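Long-range contacts in aminoacyl-tRNA synthetase (Cryptosporidium parvum, PDB 5F9Z), which probably joins proline to its cognate tRNA at the expense of ATP, as prolyl-tRNA synthetases do, and is bound here to halofuginone and an ATP analogue: residues K22-F26 with I231-G235; V359-F363 with I397-L401. All coordinates share one frame; numbering follows the deposited sequence.

Contact 1: K22-F26 with I231-G235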
ATOM      1  N   LYS A  22     -19.385  -1.710  -7.047  1.00 33.99           N
ATOM      2  CA  LYS A  22     -18.257  -1.135  -6.315  1.00 32.20           C
ATOM      3  C   LYS A  22     -18.639   0.173  -5.632  1.00 36.86           C
ATOM      4  O   LYS A  22     -18.189   0.451  -4.514  1.00 34.20           O
ATOM      5  CB  LYS A  22     -17.067  -0.913  -7.250  1.00 41.85           C
ATOM      6  CG  LYS A  22     -15.871  -0.251  -6.569  1.00 39.98           C
ATOM      7  CD  LYS A  22     -14.725   0.016  -7.534  1.00 31.48           C
ATOM      8  CE  LYS A  22     -13.552   0.665  -6.812  1.00 30.21           C
ATOM      9  NZ  LYS A  22     -12.392   0.906  -7.712  1.00 31.64           N
ATOM     10  N   ILE A  23     -19.466   0.989  -6.282  1.00 39.74           N
ATOM     11  CA  ILE A  23     -19.776   2.308  -5.743  1.00 40.98           C
ATOM     12  C   ILE A  23     -20.894   2.229  -4.710  1.00 40.44           C
ATOM     13  O   ILE A  23     -20.781   2.783  -3.610  1.00 39.71           O
ATOM     14  CB  ILE A  23     -20.123   3.283  -6.884  1.00 45.51           C
ATOM     15  CG1 ILE A  23     -18.851   3.703  -7.624  1.00 40.61           C
ATOM     16  CG2 ILE A  23     -20.863   4.498  -6.348  1.00 42.50           C
ATOM     17  CD1 ILE A  23     -19.066   4.806  -8.642  1.00 45.41           C
ATOM     18  N   THR A  24     -21.988   1.537  -5.037  1.00 38.46           N
ATOM     19  CA  THR A  24     -23.148   1.522  -4.153  1.00 44.73           C
ATOM     20  C   THR A  24     -23.054   0.474  -3.051  1.00 42.06           C
ATOM     21  O   THR A  24     -23.715   0.627  -2.017  1.00 43.61           O
ATOM     22  CB  THR A  24     -24.429   1.298  -4.961  1.00 41.96           C
ATOM     23  OG1 THR A  24     -24.336   0.060  -5.674  1.00 41.26           O
ATOM     24  CG2 THR A  24     -24.642   2.434  -5.949  1.00 46.77           C
ATOM     25  N   SER A  25     -22.256  -0.585  -3.239  1.00 39.58           N
ATOM     26  CA  SER A  25     -22.091  -1.639  -2.241  1.00 37.39           C
ATOM     27  C   SER A  25     -20.598  -1.971  -2.145  1.00 34.75           C
ATOM     28  O   SER A  25     -20.145  -3.054  -2.512  1.00 34.03           O
ATOM     29  CB  SER A  25     -22.926  -2.874  -2.588  1.00 38.93           C
ATOM     30  OG  SER A  25     -22.909  -3.816  -1.531  1.00 39.43           O
ATOM     31  N   PHE A  26     -19.824  -1.016  -1.625  1.00 35.35           N
ATOM     32  CA  PHE A  26     -18.368  -1.130  -1.654  1.00 35.57           C
ATOM     33  C   PHE A  26     -17.869  -2.259  -0.761  1.00 34.62           C
ATOM     34  O   PHE A  26     -16.984  -3.025  -1.162  1.00 33.24           O
ATOM     35  CB  PHE A  26     -17.733   0.197  -1.242  1.00 36.75           C
ATOM     36  CG  PHE A  26     -16.233   0.195  -1.303  1.00 35.64           C
ATOM     37  CD1 PHE A  26     -15.577   0.443  -2.496  1.00 34.92           C
ATOM     38  CD2 PHE A  26     -15.479  -0.051  -0.168  1.00 35.91           C
ATOM     39  CE1 PHE A  26     -14.197   0.446  -2.558  1.00 34.80           C
ATOM     40  CE2 PHE A  26     -14.099  -0.050  -0.223  1.00 34.85           C
ATOM     41  CZ  PHE A  26     -13.457   0.198  -1.419  1.00 34.43           C
ATOM     42  N   ILE A 231      -9.574   6.580  -0.852  1.00 28.40           N
ATOM     43  CA  ILE A 231     -10.525   5.696  -1.522  1.00 28.16           C
ATOM     44  C   ILE A 231     -11.796   6.492  -1.788  1.00 29.36           C
ATOM     45  O   ILE A 231     -12.588   6.720  -0.861  1.00 29.75           O
ATOM     46  CB  ILE A 231     -10.814   4.441  -0.685  1.00 28.28           C
ATOM     47  CG1 ILE A 231      -9.507   3.792  -0.223  1.00 26.37           C
ATOM     48  CG2 ILE A 231     -11.649   3.450  -1.484  1.00 27.42           C
ATOM     49  CD1 ILE A 231      -8.612   3.340  -1.354  1.00 25.16           C
ATOM     50  N   PRO A 232     -12.032   6.936  -3.026  1.00 30.33           N
ATOM     51  CA  PRO A 232     -13.196   7.803  -3.283  1.00 32.03           C
ATOM     52  C   PRO A 232     -14.533   7.138  -3.010  1.00 36.02           C
ATOM     53  O   PRO A 232     -15.474   7.820  -2.583  1.00 38.22           O
ATOM     54  CB  PRO A 232     -13.041   8.161  -4.769  1.00 30.40           C
ATOM     55  CG  PRO A 232     -11.595   7.928  -5.077  1.00 30.36           C
ATOM     56  CD  PRO A 232     -11.187   6.771  -4.220  1.00 28.76           C
ATOM     57  N   GLU A 233     -14.649   5.827  -3.235  1.00 37.52           N
ATOM     58  CA  GLU A 233     -15.941   5.160  -3.121  1.00 40.07           C
ATOM     59  C   GLU A 233     -16.483   5.171  -1.698  1.00 41.24           C
ATOM     60  O   GLU A 233     -17.689   4.976  -1.506  1.00 42.98           O
ATOM     61  CB  GLU A 233     -15.841   3.721  -3.632  1.00 40.29           C
ATOM     62  CG  GLU A 233     -15.680   3.596  -5.145  1.00 41.01           C
ATOM     63  CD  GLU A 233     -14.287   3.958  -5.627  1.00 40.90           C
ATOM     64  OE1 GLU A 233     -13.372   4.069  -4.785  1.00 40.68           O
ATOM     65  OE2 GLU A 233     -14.107   4.134  -6.850  1.00 41.59           O
ATOM     66  N   ILE A 234     -15.631   5.389  -0.698  1.00 40.18           N
ATOM     67  CA  ILE A 234     -16.070   5.565   0.680  1.00 41.54           C
ATOM     68  C   ILE A 234     -15.640   6.902   1.259  1.00 42.16           C
ATOM     69  O   ILE A 234     -15.950   7.188   2.420  1.00 41.99           O
ATOM     70  CB  ILE A 234     -15.584   4.414   1.584  1.00 41.66           C
ATOM     71  CG1 ILE A 234     -14.058   4.329   1.569  1.00 40.37           C
ATOM     72  CG2 ILE A 234     -16.209   3.099   1.155  1.00 42.64           C
ATOM     73  CD1 ILE A 234     -13.514   3.237   2.449  1.00 40.51           C
ATOM     74  N   GLY A 235     -14.935   7.728   0.489  1.00 42.43           N
ATOM     75  CA  GLY A 235     -14.567   9.058   0.942  1.00 42.21           C
ATOM     76  C   GLY A 235     -13.681   9.084   2.166  1.00 40.15           C
ATOM     77  O   GLY A 235     -13.797   9.999   2.987  1.00 40.58           O
TER
HETATM   78  O   HOH W   1     -19.530   5.004  -3.396  1.00 28.15           O
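The Phe26 ring meets three aliphatic groups of the 231-235 turn, each approaching obliquely and all from one side of its plane. Ile234 CG2 is 3.5 Å from Phe26 CD2, Glu233 CB lies 3.5 Å from Phe26 CD1, and Ile231 CG2 stands 3.7 Å from Phe26 CZ. The ring reaches these groups because its CG is anti to the backbone N (chi1 -177°), which swings it out from the first turn of helix 26-36. At the ring edge, in plane, lies the carbonyl oxygen of Lys22. The Glu233 carboxylate is nearly parallel to the ring, with 14° between the planes, but it is displaced well to one side and makes no stack; the methylene CB does the touching. A bend at chi2 (75°) folds the acid back toward the extended chain of Lys22, where Lys22 CE comes within 3.5 Å of Glu233 OE2. The salt bridge itself is long, Lys22 NZ to Glu233 OE2 measuring 3.8 Å. Stronger partners of the ammonium lie elsewhere: it hydrogen-bonds to Met285 O and Gly288 O, where helix 278-287 ends, and Met285 also packs against Phe26 and Ile231. On the main chain, one water donates both its hydrogens, to Ile23 O and Glu233 O, at 2.6 Å from each. The contact thus joins the approach to an N-terminal helix with the hairpin turn between strands 223-231 and 236-247. Its chemistry is mixed: hydrocarbon packing supplies the fit, water links two carbonyls that could not bond directly, and the carboxylate probably adds modest electrostatic attraction to a lysine already held by carbonyl oxygens.

Contact 2: V359-F363 with I397-L401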
ATOM      1  N   VAL A 359      -5.854 -10.718 -14.385  1.00 21.11           N
ATOM      2  CA  VAL A 359      -4.793 -10.932 -15.364  1.00 20.94           C
ATOM      3  C   VAL A 359      -4.851  -9.827 -16.410  1.00 20.32           C
ATOM      4  O   VAL A 359      -5.912  -9.548 -16.981  1.00 18.55           O
ATOM      5  CB  VAL A 359      -4.917 -12.321 -16.006  1.00 22.91           C
ATOM      6  CG1 VAL A 359      -3.857 -12.502 -17.081  1.00 21.66           C
ATOM      7  CG2 VAL A 359      -4.793 -13.405 -14.945  1.00 21.95           C
ATOM      8  N   CYS A 360      -3.701  -9.198 -16.666  1.00 21.87           N
ATOM      9  CA  CYS A 360      -3.667  -7.988 -17.484  1.00 21.66           C
ATOM     10  C   CYS A 360      -4.150  -8.256 -18.905  1.00 22.40           C
ATOM     11  O   CYS A 360      -4.982  -7.515 -19.441  1.00 25.21           O
ATOM     12  CB  CYS A 360      -2.252  -7.413 -17.500  1.00 21.32           C
ATOM     13  SG  CYS A 360      -1.547  -7.159 -15.863  1.00 23.10           S
ATOM     14  N   LEU A 361      -3.631  -9.305 -19.536  1.00 21.34           N
ATOM     15  CA  LEU A 361      -3.964  -9.624 -20.916  1.00 22.89           C
ATOM     16  C   LEU A 361      -4.333 -11.094 -21.025  1.00 26.38           C
ATOM     17  O   LEU A 361      -3.750 -11.942 -20.342  1.00 28.23           O
ATOM     18  CB  LEU A 361      -2.791  -9.318 -21.858  1.00 22.02           C
ATOM     19  CG  LEU A 361      -2.133  -7.939 -21.771  1.00 21.12           C
ATOM     20  CD1 LEU A 361      -0.862  -7.908 -22.605  1.00 17.61           C
ATOM     21  CD2 LEU A 361      -3.095  -6.849 -22.218  1.00 21.04           C
ATOM     22  N   ARG A 362      -5.302 -11.396 -21.883  1.00 27.87           N
ATOM     23  CA  ARG A 362      -5.619 -12.771 -22.231  1.00 29.11           C
ATOM     24  C   ARG A 362      -5.422 -12.963 -23.727  1.00 29.54           C
ATOM     25  O   ARG A 362      -5.760 -12.086 -24.528  1.00 29.28           O
ATOM     26  CB  ARG A 362      -7.050 -13.157 -21.823  1.00 28.12           C
ATOM     27  CG  ARG A 362      -8.166 -12.548 -22.651  1.00 29.77           C
ATOM     28  CD  ARG A 362      -9.390 -13.449 -22.607  1.00 31.02           C
ATOM     29  NE  ARG A 362     -10.591 -12.806 -23.131  1.00 31.39           N
ATOM     30  CZ  ARG A 362     -11.484 -12.173 -22.377  1.00 33.31           C
ATOM     31  NH1 ARG A 362     -11.309 -12.096 -21.065  1.00 35.02           N
ATOM     32  NH2 ARG A 362     -12.551 -11.616 -22.933  1.00 33.43           N
ATOM     33  N   PHE A 363      -4.845 -14.103 -24.094  1.00 30.12           N
ATOM     34  CA  PHE A 363      -4.612 -14.460 -25.486  1.00 29.12           C
ATOM     35  C   PHE A 363      -5.617 -15.532 -25.882  1.00 29.82           C
ATOM     36  O   PHE A 363      -5.638 -16.616 -25.290  1.00 30.18           O
ATOM     37  CB  PHE A 363      -3.184 -14.963 -25.705  1.00 28.76           C
ATOM     38  CG  PHE A 363      -2.129 -13.894 -25.596  1.00 27.94           C
ATOM     39  CD1 PHE A 363      -2.469 -12.574 -25.346  1.00 27.20           C
ATOM     40  CD2 PHE A 363      -0.791 -14.214 -25.758  1.00 26.67           C
ATOM     41  CE1 PHE A 363      -1.494 -11.599 -25.248  1.00 25.80           C
ATOM     42  CE2 PHE A 363       0.187 -13.244 -25.666  1.00 25.25           C
ATOM     43  CZ  PHE A 363      -0.165 -11.935 -25.409  1.00 24.95           C
ATOM     44  N   ILE A 397       4.021  -6.814 -26.574  1.00 26.14           N
ATOM     45  CA  ILE A 397       3.466  -7.199 -25.276  1.00 26.65           C
ATOM     46  C   ILE A 397       4.139  -6.433 -24.139  1.00 28.60           C
ATOM     47  O   ILE A 397       3.431  -5.943 -23.247  1.00 28.98           O
ATOM     48  CB  ILE A 397       3.556  -8.720 -25.063  1.00 26.15           C
ATOM     49  CG1 ILE A 397       2.745  -9.445 -26.136  1.00 25.28           C
ATOM     50  CG2 ILE A 397       3.056  -9.097 -23.675  1.00 18.57           C
ATOM     51  CD1 ILE A 397       1.338  -8.909 -26.295  1.00 25.17           C
ATOM     52  N   PRO A 398       5.472  -6.299 -24.100  1.00 28.74           N
ATOM     53  CA  PRO A 398       6.061  -5.410 -23.084  1.00 28.41           C
ATOM     54  C   PRO A 398       5.565  -3.979 -23.184  1.00 29.15           C
ATOM     55  O   PRO A 398       5.445  -3.301 -22.155  1.00 26.34           O
ATOM     56  CB  PRO A 398       7.568  -5.512 -23.360  1.00 28.38           C
ATOM     57  CG  PRO A 398       7.737  -6.847 -23.971  1.00 28.23           C
ATOM     58  CD  PRO A 398       6.521  -7.040 -24.829  1.00 29.19           C
ATOM     59  N   LYS A 399       5.265  -3.499 -24.395  1.00 30.31           N
ATOM     60  CA  LYS A 399       4.714  -2.155 -24.540  1.00 30.09           C
ATOM     61  C   LYS A 399       3.290  -2.079 -24.002  1.00 28.71           C
ATOM     62  O   LYS A 399       2.916  -1.089 -23.362  1.00 29.29           O
ATOM     63  CB  LYS A 399       4.753  -1.721 -26.005  1.00 32.61           C
ATOM     64  CG  LYS A 399       6.146  -1.432 -26.538  1.00 34.61           C
ATOM     65  CD  LYS A 399       6.090  -0.850 -27.943  1.00 37.56           C
ATOM     66  CE  LYS A 399       5.434  -1.812 -28.919  1.00 38.10           C
ATOM     67  NZ  LYS A 399       5.404  -1.265 -30.304  1.00 39.97           N
ATOM     68  N   LEU A 400       2.481  -3.113 -24.252  1.00 28.00           N
ATOM     69  CA  LEU A 400       1.102  -3.104 -23.773  1.00 25.49           C
ATOM     70  C   LEU A 400       1.045  -3.121 -22.251  1.00 24.97           C
ATOM     71  O   LEU A 400       0.255  -2.387 -21.645  1.00 26.77           O
ATOM     72  CB  LEU A 400       0.332  -4.290 -24.352  1.00 24.11           C
ATOM     73  CG  LEU A 400      -0.106  -4.160 -25.811  1.00 25.54           C
ATOM     74  CD1 LEU A 400      -0.874  -5.397 -26.253  1.00 24.81           C
ATOM     75  CD2 LEU A 400      -0.945  -2.906 -26.006  1.00 23.81           C
ATOM     76  N   LEU A 401       1.871  -3.954 -21.614  1.00 23.73           N
ATOM     77  CA  LEU A 401       1.933  -3.956 -20.156  1.00 22.23           C
ATOM     78  C   LEU A 401       2.462  -2.628 -19.633  1.00 22.75           C
ATOM     79  O   LEU A 401       2.005  -2.132 -18.596  1.00 22.32           O
ATOM     80  CB  LEU A 401       2.800  -5.118 -19.670  1.00 20.97           C
ATOM     81  CG  LEU A 401       2.306  -6.517 -20.050  1.00 21.58           C
ATOM     82  CD1 LEU A 401       3.259  -7.585 -19.538  1.00 21.57           C
ATOM     83  CD2 LEU A 401       0.899  -6.749 -19.520  1.00 19.85           C
TER
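Leu361 and Phe363, alternate residues on one side of strand 361-365, meet helix 393-417 through side chains whose first torsions all turn CG, or CG1 of the isoleucine, away from the carbonyl carbon. In Leu361 the CD1 branch then continues almost fully extended (chi2 171°) and packs against successive turns of the helix. There Leu361 CD1 meets Leu401 CD2 at 3.7 Å, with Leu400 CB and Ile397 CG2 farther off, at 4.2 Å from the same methyl. Leu401 uses its side branch: CD1 prolongs the chain, leaving CD2 to face the strand, where it also touches Cys360 CB at 3.8 Å. Phe363 and Ile397 approach from opposite directions. With chi2 at -1° the aromatic ring lies in the plane of its own CA and CB bond, and Ile397 CD1 abuts its edge, 3.5 Å from Phe363 CZ. The methyl is brought there by the bent chain of Ile397 and lies near the ring plane. All six touching residues are buried and meet through apolar groups in the helix-on-sheet core of the anticodon-binding domain. The N-to-C directions of the short strand and helix segments differ by 146°, with axes 11.3 Å apart at closest. Strand 361-365 is the central one of the five-stranded mixed sheet, flanked by strands 304-308 and 374-379; Leu361 also packs on Val304, Val377 and Val379, while Phe363 extends the core to Val326 and Leu330 of helix 317-332.

In the fold
Contacts 1 and 2 follow one another along the chain, the first closing before the second opens, and lie in different modules, with centres about 28 Å apart and nearest atoms about 15 Å apart. Contact 1 ties the N-terminal region to the class II catalytic core, on a hairpin whose second strand, 236-247, carries part of the ATP-analogue pocket. Contact 2 belongs to the anticodon-binding domain. Helix 393-417 leads from contact 2 toward the C-terminal region, and just past its end Ser419 touches Pro232 of contact 1. Catalysis and the presumed recognition of tRNA are thus built on separate cores, with the long helix bringing the chain back beside the catalytic one.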